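Long-range contacts in PA14 domain-containing protein (Clostridium clariflavum, PDB 6QDI), which probably acts as a membrane-bound anti-sigma factor whose tandem calcium-binding PA14 domains, the part described here, sense biomass sugars outside the cell: residues 59-65 against 121-127; 169-173 against 189-193; 212-216 against 248-252. One frame throughout, in Å; residues are numbered along the deposited sequence.

Contact 1: 59-65 against 121-127; sequences EEYTFYI and LEWSSAS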
loop_
_atom_site.group_PDB
_atom_site.type_symbol
_atom_site.label_atom_id
_atom_site.label_comp_id
_atom_site.label_asym_id
_atom_site.label_seq_id
_atom_site.Cartn_x
_atom_site.Cartn_y
_atom_site.Cartn_z
ATOM N N GLU A 59 -31.447 -2.473 17.752
ATOM C CA GLU A 59 -30.737 -2.717 18.999
ATOM C C GLU A 59 -29.370 -2.050 18.957
ATOM O O GLU A 59 -28.865 -1.682 17.876
ATOM C CB GLU A 59 -30.572 -4.249 19.221
ATOM C CG GLU A 59 -31.883 -4.949 19.511
ATOM C CD GLU A 59 -31.785 -6.450 19.741
ATOM O OE1 GLU A 59 -30.710 -7.041 19.508
ATOM O OE2 GLU A 59 -32.830 -7.040 20.119
ATOM N N GLU A 60 -28.796 -1.859 20.144
ATOM C CA GLU A 60 -27.375 -1.486 20.268
ATOM C C GLU A 60 -26.526 -2.697 19.903
ATOM O O GLU A 60 -26.538 -3.720 20.605
ATOM C CB GLU A 60 -27.020 -0.988 21.663
ATOM C CG GLU A 60 -25.634 -0.390 21.689
ATOM C CD GLU A 60 -25.240 0.195 23.016
ATOM O OE1 GLU A 60 -25.437 -0.490 24.045
ATOM O OE2 GLU A 60 -24.659 1.309 23.030
ATOM N N TYR A 61 -25.727 -2.531 18.844
ATOM C CA TYR A 61 -24.774 -3.562 18.409
ATOM C C TYR A 61 -23.407 -3.283 18.967
ATOM O O TYR A 61 -22.990 -2.122 19.097
ATOM C CB TYR A 61 -24.708 -3.616 16.882
ATOM C CG TYR A 61 -25.813 -4.452 16.291
ATOM C CD1 TYR A 61 -27.110 -3.945 16.170
ATOM C CD2 TYR A 61 -25.594 -5.761 15.906
ATOM C CE1 TYR A 61 -28.133 -4.716 15.663
ATOM C CE2 TYR A 61 -26.630 -6.538 15.391
ATOM C CZ TYR A 61 -27.900 -6.011 15.261
ATOM O OH TYR A 61 -28.950 -6.739 14.739
ATOM N N THR A 62 -22.722 -4.363 19.344
ATOM C CA THR A 62 -21.291 -4.328 19.623
ATOM C C THR A 62 -20.555 -4.991 18.486
ATOM O O THR A 62 -20.975 -6.068 18.039
ATOM C CB THR A 62 -20.954 -5.056 20.931
ATOM O OG1 THR A 62 -21.690 -4.446 21.995
ATOM C CG2 THR A 62 -19.473 -4.963 21.254
ATOM N N PHE A 63 -19.519 -4.313 17.972
ATOM C CA PHE A 63 -18.604 -4.882 16.996
ATOM C C PHE A 63 -17.294 -5.211 17.683
ATOM O O PHE A 63 -16.807 -4.381 18.483
ATOM C CB PHE A 63 -18.386 -3.915 15.812
ATOM C CG PHE A 63 -19.639 -3.779 14.969
ATOM C CD1 PHE A 63 -20.631 -2.843 15.286
ATOM C CD2 PHE A 63 -19.864 -4.619 13.911
ATOM C CE1 PHE A 63 -21.806 -2.792 14.567
ATOM C CE2 PHE A 63 -21.007 -4.544 13.174
ATOM C CZ PHE A 63 -21.982 -3.626 13.478
ATOM N N TYR A 64 -16.765 -6.395 17.406
ATOM C CA TYR A 64 -15.537 -6.864 17.997
ATOM C C TYR A 64 -14.524 -7.066 16.880
ATOM O O TYR A 64 -14.842 -7.708 15.865
ATOM C CB TYR A 64 -15.718 -8.215 18.707
ATOM C CG TYR A 64 -16.876 -8.285 19.668
ATOM C CD1 TYR A 64 -18.170 -8.474 19.220
ATOM C CD2 TYR A 64 -16.675 -8.202 21.031
ATOM C CE1 TYR A 64 -19.242 -8.587 20.099
ATOM C CE2 TYR A 64 -17.745 -8.319 21.932
ATOM C CZ TYR A 64 -19.009 -8.457 21.455
ATOM O OH TYR A 64 -20.042 -8.563 22.367
ATOM N N ILE A 65 -13.303 -6.603 17.110
ATOM C CA ILE A 65 -12.209 -6.849 16.218
ATOM C C ILE A 65 -11.074 -7.550 16.938
ATOM O O ILE A 65 -10.674 -7.153 18.022
ATOM C CB ILE A 65 -11.769 -5.550 15.547
ATOM C CG1 ILE A 65 -12.860 -5.138 14.523
ATOM C CG2 ILE A 65 -10.472 -5.751 14.778
ATOM C CD1 ILE A 65 -12.653 -3.965 13.620
ATOM N N LEU A 121 -13.901 -9.775 12.158
ATOM C CA LEU A 121 -15.008 -8.879 12.581
ATOM C C LEU A 121 -16.217 -9.691 13.034
ATOM O O LEU A 121 -16.808 -10.442 12.232
ATOM C CB LEU A 121 -15.425 -7.971 11.415
ATOM C CG LEU A 121 -16.555 -7.006 11.732
ATOM C CD1 LEU A 121 -16.135 -5.953 12.732
ATOM C CD2 LEU A 121 -17.065 -6.419 10.429
ATOM N N GLU A 122 -16.558 -9.491 14.300
ATOM C CA GLU A 122 -17.741 -10.107 14.915
ATOM C C GLU A 122 -18.707 -9.034 15.329
ATOM O O GLU A 122 -18.361 -7.843 15.470
ATOM C CB GLU A 122 -17.336 -10.947 16.153
ATOM C CG GLU A 122 -16.437 -12.128 15.831
ATOM C CD GLU A 122 -15.898 -12.706 17.101
ATOM O OE1 GLU A 122 -14.850 -12.229 17.555
ATOM O OE2 GLU A 122 -16.597 -13.540 17.726
ATOM N N TRP A 123 -19.944 -9.464 15.610
ATOM C CA TRP A 123 -20.957 -8.587 16.200
ATOM C C TRP A 123 -21.776 -9.346 17.241
ATOM O O TRP A 123 -21.802 -10.569 17.279
ATOM C CB TRP A 123 -21.861 -7.906 15.145
ATOM C CG TRP A 123 -22.745 -8.785 14.308
ATOM C CD1 TRP A 123 -22.887 -10.156 14.363
ATOM C CD2 TRP A 123 -23.665 -8.323 13.336
ATOM N NE1 TRP A 123 -23.797 -10.557 13.423
ATOM C CE2 TRP A 123 -24.295 -9.448 12.780
ATOM C CE3 TRP A 123 -23.971 -7.069 12.839
ATOM C CZ2 TRP A 123 -25.240 -9.337 11.762
ATOM C CZ3 TRP A 123 -24.915 -6.955 11.838
ATOM C CH2 TRP A 123 -25.520 -8.076 11.294
ATOM N N SER A 124 -22.422 -8.575 18.115
ATOM C CA SER A 124 -23.453 -9.098 19.004
ATOM C C SER A 124 -24.464 -7.970 19.272
ATOM O O SER A 124 -24.207 -6.775 19.078
ATOM C CB SER A 124 -22.867 -9.597 20.317
ATOM O OG SER A 124 -22.396 -8.538 21.124
ATOM N N SER A 125 -25.620 -8.384 19.755
ATOM C CA SER A 125 -26.626 -7.469 20.295
ATOM C C SER A 125 -27.495 -8.275 21.246
ATOM O O SER A 125 -27.288 -9.486 21.404
ATOM C CB SER A 125 -27.433 -6.864 19.161
ATOM O OG SER A 125 -28.337 -7.775 18.544
ATOM N N ALA A 126 -28.509 -7.662 21.829
ATOM C CA ALA A 126 -29.405 -8.419 22.725
ATOM C C ALA A 126 -29.951 -9.656 22.067
ATOM O O ALA A 126 -30.001 -10.737 22.716
ATOM C CB ALA A 126 -30.516 -7.533 23.205
ATOM N N SER A 127 -30.314 -9.567 20.795
ATOM C CA SER A 127 -30.889 -10.692 20.060
ATOM C C SER A 127 -29.931 -11.399 19.103
ATOM O O SER A 127 -30.313 -12.359 18.434
ATOM C CB SER A 127 -32.108 -10.208 19.273
ATOM O OG SER A 127 -33.060 -9.605 20.145
HETATM O O HOH W 1 -28.427 -4.793 22.231
#

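Contact 2: 169-173 against 189-193; sequences NPKEK and SKSIN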
loop_
_atom_site.group_PDB
_atom_site.type_symbol
_atom_site.label_atom_id
_atom_site.label_comp_id
_atom_site.label_asym_id
_atom_site.label_seq_id
_atom_site.Cartn_x
_atom_site.Cartn_y
_atom_site.Cartn_z
ATOM N N ASN A 169 25.900 -6.994 -0.479
ATOM C CA ASN A 169 25.239 -8.249 -0.095
ATOM C C ASN A 169 23.924 -8.445 -0.847
ATOM O O ASN A 169 22.842 -8.534 -0.246
ATOM C CB ASN A 169 25.073 -8.395 1.417
ATOM C CG ASN A 169 24.953 -9.852 1.853
ATOM O OD1 ASN A 169 25.117 -10.773 1.050
ATOM N ND2 ASN A 169 24.623 -10.067 3.120
ATOM N N PRO A 170 23.991 -8.489 -2.178
ATOM C CA PRO A 170 22.776 -8.635 -2.978
ATOM C C PRO A 170 22.082 -9.976 -2.698
ATOM O O PRO A 170 22.728 -11.013 -2.587
ATOM C CB PRO A 170 23.298 -8.636 -4.425
ATOM C CG PRO A 170 24.728 -9.105 -4.301
ATOM C CD PRO A 170 25.201 -8.475 -3.035
ATOM N N LYS A 171 20.757 -9.947 -2.663
ATOM C CA LYS A 171 19.947 -11.175 -2.420
ATOM C C LYS A 171 18.884 -11.437 -3.479
ATOM O O LYS A 171 18.412 -12.554 -3.574
ATOM C CB LYS A 171 19.290 -11.141 -1.049
ATOM C CG LYS A 171 20.242 -11.119 0.144
ATOM C CD LYS A 171 21.086 -12.405 0.265
ATOM C CE LYS A 171 22.086 -12.306 1.382
ATOM N NZ LYS A 171 22.782 -13.587 1.597
ATOM N N GLU A 172 18.502 -10.451 -4.287
ATOM C CA GLU A 172 17.421 -10.680 -5.222
ATOM C C GLU A 172 17.477 -9.622 -6.315
ATOM O O GLU A 172 17.903 -8.476 -6.047
ATOM C CB GLU A 172 16.088 -10.586 -4.494
ATOM C CG GLU A 172 14.888 -11.167 -5.231
ATOM C CD GLU A 172 13.636 -11.107 -4.389
ATOM O OE1 GLU A 172 13.614 -11.806 -3.388
ATOM O OE2 GLU A 172 12.716 -10.303 -4.676
ATOM N N LYS A 173 16.974 -9.978 -7.495
ATOM C CA LYS A 173 16.802 -9.037 -8.579
ATOM C C LYS A 173 15.521 -9.355 -9.289
ATOM O O LYS A 173 14.997 -10.469 -9.172
ATOM C CB LYS A 173 17.989 -9.052 -9.537
ATOM C CG LYS A 173 18.289 -10.362 -10.220
ATOM C CD LYS A 173 19.607 -10.312 -10.991
ATOM C CE LYS A 173 19.811 -11.592 -11.793
ATOM N NZ LYS A 173 20.005 -12.776 -10.917
ATOM N N SER A 189 11.631 -8.053 0.427
ATOM C CA SER A 189 11.382 -9.445 0.100
ATOM C C SER A 189 11.749 -10.228 1.331
ATOM O O SER A 189 12.586 -9.776 2.128
ATOM C CB SER A 189 12.255 -9.904 -1.075
ATOM O OG SER A 189 12.098 -11.275 -1.265
ATOM N N LYS A 190 11.198 -11.425 1.479
ATOM C CA LYS A 190 11.670 -12.333 2.526
ATOM C C LYS A 190 13.107 -12.754 2.308
ATOM O O LYS A 190 13.706 -13.280 3.239
ATOM C CB LYS A 190 10.768 -13.565 2.677
ATOM C CG LYS A 190 9.421 -13.244 3.296
ATOM C CD LYS A 190 8.524 -14.452 3.275
ATOM C CE LYS A 190 7.135 -14.152 3.795
ATOM N NZ LYS A 190 7.005 -14.439 5.221
ATOM N N SER A 191 13.675 -12.554 1.113
ATOM C CA SER A 191 15.091 -12.817 0.910
ATOM C C SER A 191 16.004 -11.818 1.606
ATOM O O SER A 191 17.200 -12.033 1.690
ATOM C CB SER A 191 15.411 -12.834 -0.586
ATOM O OG SER A 191 15.218 -11.554 -1.153
ATOM N N ILE A 192 15.431 -10.721 2.117
ATOM C CA ILE A 192 16.145 -9.633 2.797
ATOM C C ILE A 192 15.827 -9.710 4.276
ATOM O O ILE A 192 14.667 -9.656 4.687
ATOM C CB ILE A 192 15.779 -8.271 2.186
ATOM C CG1 ILE A 192 16.157 -8.240 0.700
ATOM C CG2 ILE A 192 16.381 -7.118 2.948
ATOM C CD1 ILE A 192 17.657 -8.141 0.415
ATOM N N ASN A 193 16.859 -9.842 5.096
ATOM C CA ASN A 193 16.686 -9.941 6.532
ATOM C C ASN A 193 15.867 -8.758 7.072
ATOM O O ASN A 193 16.053 -7.602 6.654
ATOM C CB ASN A 193 18.030 -9.999 7.227
ATOM C CG ASN A 193 17.900 -10.410 8.674
ATOM O OD1 ASN A 193 17.327 -11.430 9.001
ATOM N ND2 ASN A 193 18.382 -9.583 9.525
#

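Contact 3: 212-216 against 248-252; sequences GDYVF and EAISL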
loop_
_atom_site.group_PDB
_atom_site.type_symbol
_atom_site.label_atom_id
_atom_site.label_comp_id
_atom_site.label_asym_id
_atom_site.label_seq_id
_atom_site.Cartn_x
_atom_site.Cartn_y
_atom_site.Cartn_z
ATOM N N GLY A 212 6.903 18.523 -22.942
ATOM C CA GLY A 212 6.781 19.633 -21.984
ATOM C C GLY A 212 7.753 19.466 -20.840
ATOM O O GLY A 212 8.707 18.709 -20.929
ATOM N N ASP A 213 7.533 20.230 -19.773
ATOM C CA ASP A 213 8.410 20.301 -18.626
ATOM C C ASP A 213 7.945 19.371 -17.509
ATOM O O ASP A 213 6.754 19.319 -17.201
ATOM C CB ASP A 213 8.493 21.723 -18.062
ATOM C CG ASP A 213 9.463 22.641 -18.808
ATOM O OD1 ASP A 213 9.855 22.389 -19.958
ATOM O OD2 ASP A 213 9.873 23.643 -18.212
ATOM N N TYR A 214 8.915 18.646 -16.949
ATOM C CA TYR A 214 8.674 17.668 -15.891
ATOM C C TYR A 214 9.512 17.998 -14.673
ATOM O O TYR A 214 10.621 18.480 -14.780
ATOM C CB TYR A 214 9.005 16.265 -16.367
ATOM C CG TYR A 214 8.097 15.739 -17.446
ATOM C CD1 TYR A 214 8.184 16.210 -18.758
ATOM C CD2 TYR A 214 7.190 14.727 -17.195
ATOM C CE1 TYR A 214 7.347 15.725 -19.745
ATOM C CE2 TYR A 214 6.379 14.219 -18.161
ATOM C CZ TYR A 214 6.451 14.713 -19.461
ATOM O OH TYR A 214 5.606 14.201 -20.425
ATOM N N VAL A 215 8.980 17.636 -13.511
ATOM C CA VAL A 215 9.733 17.624 -12.247
ATOM C C VAL A 215 9.578 16.226 -11.651
ATOM O O VAL A 215 8.487 15.706 -11.617
ATOM C CB VAL A 215 9.173 18.696 -11.269
ATOM C CG1 VAL A 215 9.806 18.566 -9.900
ATOM C CG2 VAL A 215 9.442 20.096 -11.836
ATOM N N PHE A 216 10.688 15.676 -11.167
ATOM C CA PHE A 216 10.656 14.404 -10.441
ATOM C C PHE A 216 10.767 14.659 -8.940
ATOM O O PHE A 216 11.553 15.505 -8.496
ATOM C CB PHE A 216 11.793 13.499 -10.893
ATOM C CG PHE A 216 11.697 13.133 -12.321
ATOM C CD1 PHE A 216 10.937 12.042 -12.705
ATOM C CD2 PHE A 216 12.366 13.817 -13.289
ATOM C CE1 PHE A 216 10.829 11.662 -14.031
ATOM C CE2 PHE A 216 12.248 13.465 -14.618
ATOM C CZ PHE A 216 11.461 12.387 -14.993
ATOM N N GLU A 248 14.949 20.110 -10.440
ATOM C CA GLU A 248 14.494 21.259 -11.195
ATOM C C GLU A 248 13.583 20.779 -12.328
ATOM O O GLU A 248 13.526 19.594 -12.647
ATOM C CB GLU A 248 15.692 22.024 -11.772
ATOM C CG GLU A 248 16.638 22.527 -10.714
ATOM C CD GLU A 248 15.928 23.429 -9.762
ATOM O OE1 GLU A 248 15.385 24.459 -10.216
ATOM O OE2 GLU A 248 15.884 23.107 -8.557
ATOM N N ALA A 249 12.853 21.698 -12.943
ATOM C CA ALA A 249 12.095 21.376 -14.150
ATOM C C ALA A 249 13.028 21.021 -15.295
ATOM O O ALA A 249 14.105 21.654 -15.466
ATOM C CB ALA A 249 11.204 22.528 -14.548
ATOM N N ILE A 250 12.639 20.019 -16.077
ATOM C CA ILE A 250 13.426 19.534 -17.182
ATOM C C ILE A 250 12.490 19.459 -18.388
ATOM O O ILE A 250 11.406 18.873 -18.306
ATOM C CB ILE A 250 14.010 18.139 -16.886
ATOM C CG1 ILE A 250 14.837 18.142 -15.587
ATOM C CG2 ILE A 250 14.838 17.692 -18.087
ATOM C CD1 ILE A 250 15.193 16.761 -15.086
ATOM N N SER A 251 12.922 20.087 -19.480
ATOM C CA SER A 251 12.177 20.037 -20.740
ATOM C C SER A 251 12.439 18.719 -21.457
ATOM O O SER A 251 13.603 18.383 -21.730
ATOM C CB SER A 251 12.561 21.200 -21.639
ATOM O OG SER A 251 11.914 21.121 -22.883
ATOM N N LEU A 252 11.370 17.985 -21.743
ATOM C CA LEU A 252 11.487 16.640 -22.308
ATOM C C LEU A 252 10.531 16.523 -23.486
ATOM O O LEU A 252 9.561 17.289 -23.637
ATOM C CB LEU A 252 11.167 15.594 -21.236
ATOM C CG LEU A 252 12.115 15.564 -20.037
ATOM C CD1 LEU A 252 11.557 14.662 -18.940
ATOM C CD2 LEU A 252 13.522 15.156 -20.442
#

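Contact 1: 59-65 against 121-127
Glu59 OE1 is gripped twice: Ser125 OG donates to it over 2.7 Å, almost in line with its C-O bond, and the backbone N of Ser127 reaches OE1 at 2.9 Å on the syn side. The other oxygen, Glu59 OE2, takes the hydroxyl of Ser127 on its syn lone pair (OG to OE2, 2.6 Å). With both oxygens engaged, the carboxylate is fixed in rotation and fastens residues 125-127. A water bridges Glu60 O and Ala126 N nearby. Farther along, backbone bonds in both directions join Thr62 to Ser124 and Tyr64 to Glu122. On the face carrying these residues, the Tyr64 hydroxyl is hydrogen-bonded to that of Ser124 (OH to OG, 2.7 Å), and either could be the donor, while Arg130 pairs with the Glu122 carboxylate and lies against the Tyr64 ring. On the other face, Ser125 CB sits over the centre of the Tyr61 ring, 3.8 Å from its centroid. Trp123 swings CG between its backbone N and carbonyl carbon (chi1 64°), which sets the indole alongside Tyr61 and Phe63; the Tyr61 ring meets its six-membered ring obliquely, planes at 40°. Leu121 CD1 reaches Ile65 CG1 at 3.8 Å, and Leu73 of strand 71-75 covers this apolar end. The two strands are antiparallel neighbours in a sheet of the first PA14 domain, a beta-sandwich fold, with the aromatic face turned inward.

Contact 2: 169-173 against 189-193
Hydrogen bonds from two serine hydroxyls converge on one oxygen of Glu172. Ser189 OG donates to Glu172 OE1 over 2.7 Å from the syn side, 17° out of the carboxylate plane, whereas Ser191 OG arrives from well above that plane, 2.8 Å from the same OE1. The glutamate reaches across because CG stands opposite its backbone N (chi1 -164°) and the chain runs extended beyond it. OE2 is taken by the hydroxyl of Tyr159, leaving a carboxylate held at both oxygens. Within 189-193, Ser189 OG also accepts the backbone N of Ser191 at 3.1 Å, an ST turn, and Ser189 O accepts Ile192 N at 3.0 Å, closing a type I beta turn. Ser189 OG thus links the turn's own backbone to the strand opposite. Apolar contact is slighter: Ile192 CD1 lies 3.7 Å from Lys171 CB, the two side chains meeting at a slant. The lysine chain kinks about its CB-CG bond; CG passes 3.5 Å from Ser191 O, and the amino group heads off from the turn. Lys171 and Glu172 both face Tyr161 of strand 157-162, so a classic beta bulge presents these neighbours to one turn. Asp163, a calcium ligand that also accepts from Asn193 N, touches both Lys171 and Ile192. The arrangement is a bulged strand clasped to an ST turn, beside a calcium site of the second PA14 domain.

Contact 3: 212-216 against 248-252
An antiparallel pairing joins Gly212, Asp213 and Tyr214 to Leu252, Ser251 and Ile250, where strand 242-252 runs along the edge of a sheet in the second PA14 domain. The short strand segments make an angle of 130°, well twisted from exactly antiparallel. Gly212 and Leu252 form a hydrogen-bonded pair with N-H groups donating both ways, Leu252 N to Gly212 O being 2.9 Å. Tyr214 and Ile250 form the next such pair; Tyr214 N reaches Ile250 O at 2.8 Å, and the return bond is Ile250 N to Tyr214 O. Between them the non-hydrogen-bonded pair Asp213 and Ser251 brings its CA atoms to 4.3 Å. At the backbone angles of Gly212 (phi 152°) a CB would collide with the carbonyl oxygen of the preceding residue, so the absence of a side chain matters here. On the face of Tyr214, Leu252 CD1 comes within 3.7 Å of Tyr214 CD1, the methyl slanting against the ring. Trp277, Val208, Pro209 and Pro280 close round the same tyrosine, and its hydroxyl bonds to Tyr210 O, so its polar end is satisfied. Farther on, Ile250 CD1 approaches the edge of the Phe216 ring more loosely, 4.4 Å from CE2. The other face is thinner: Val215 CG2 lies 4.0 Å from Ala249 CB, and the Asp213 carboxylate makes a van der Waals approach to the Ser251 backbone, OD1 to CA 3.4 Å. Four backbone bonds thus set the alignment, while apolar packing anchored on Tyr214 secures the inner face and the outer face keeps a more polar character.

In the fold
Following the chain from the N terminus, contact 1 comes first and closes a loop of 55 residues, much of it strand, within the first PA14 domain. Contact 2 opens only in the second domain, where 15 residues separate its bulged strand from a surface turn beside calcium. Contact 3 follows, closing a 31-residue excursion that includes strands 223-228 and 231-240. The three stand in series, neither nesting nor crossing. Contacts 1 and 3 lie on opposite sides of the chain's centre, their centres about 54 Å apart, and each pairs strands of one sheet; contact 2 instead fastens the connection between strands 180-184 and 198-207 to strand 170-176, which belongs to a different sheet of the second domain from that of contact 3.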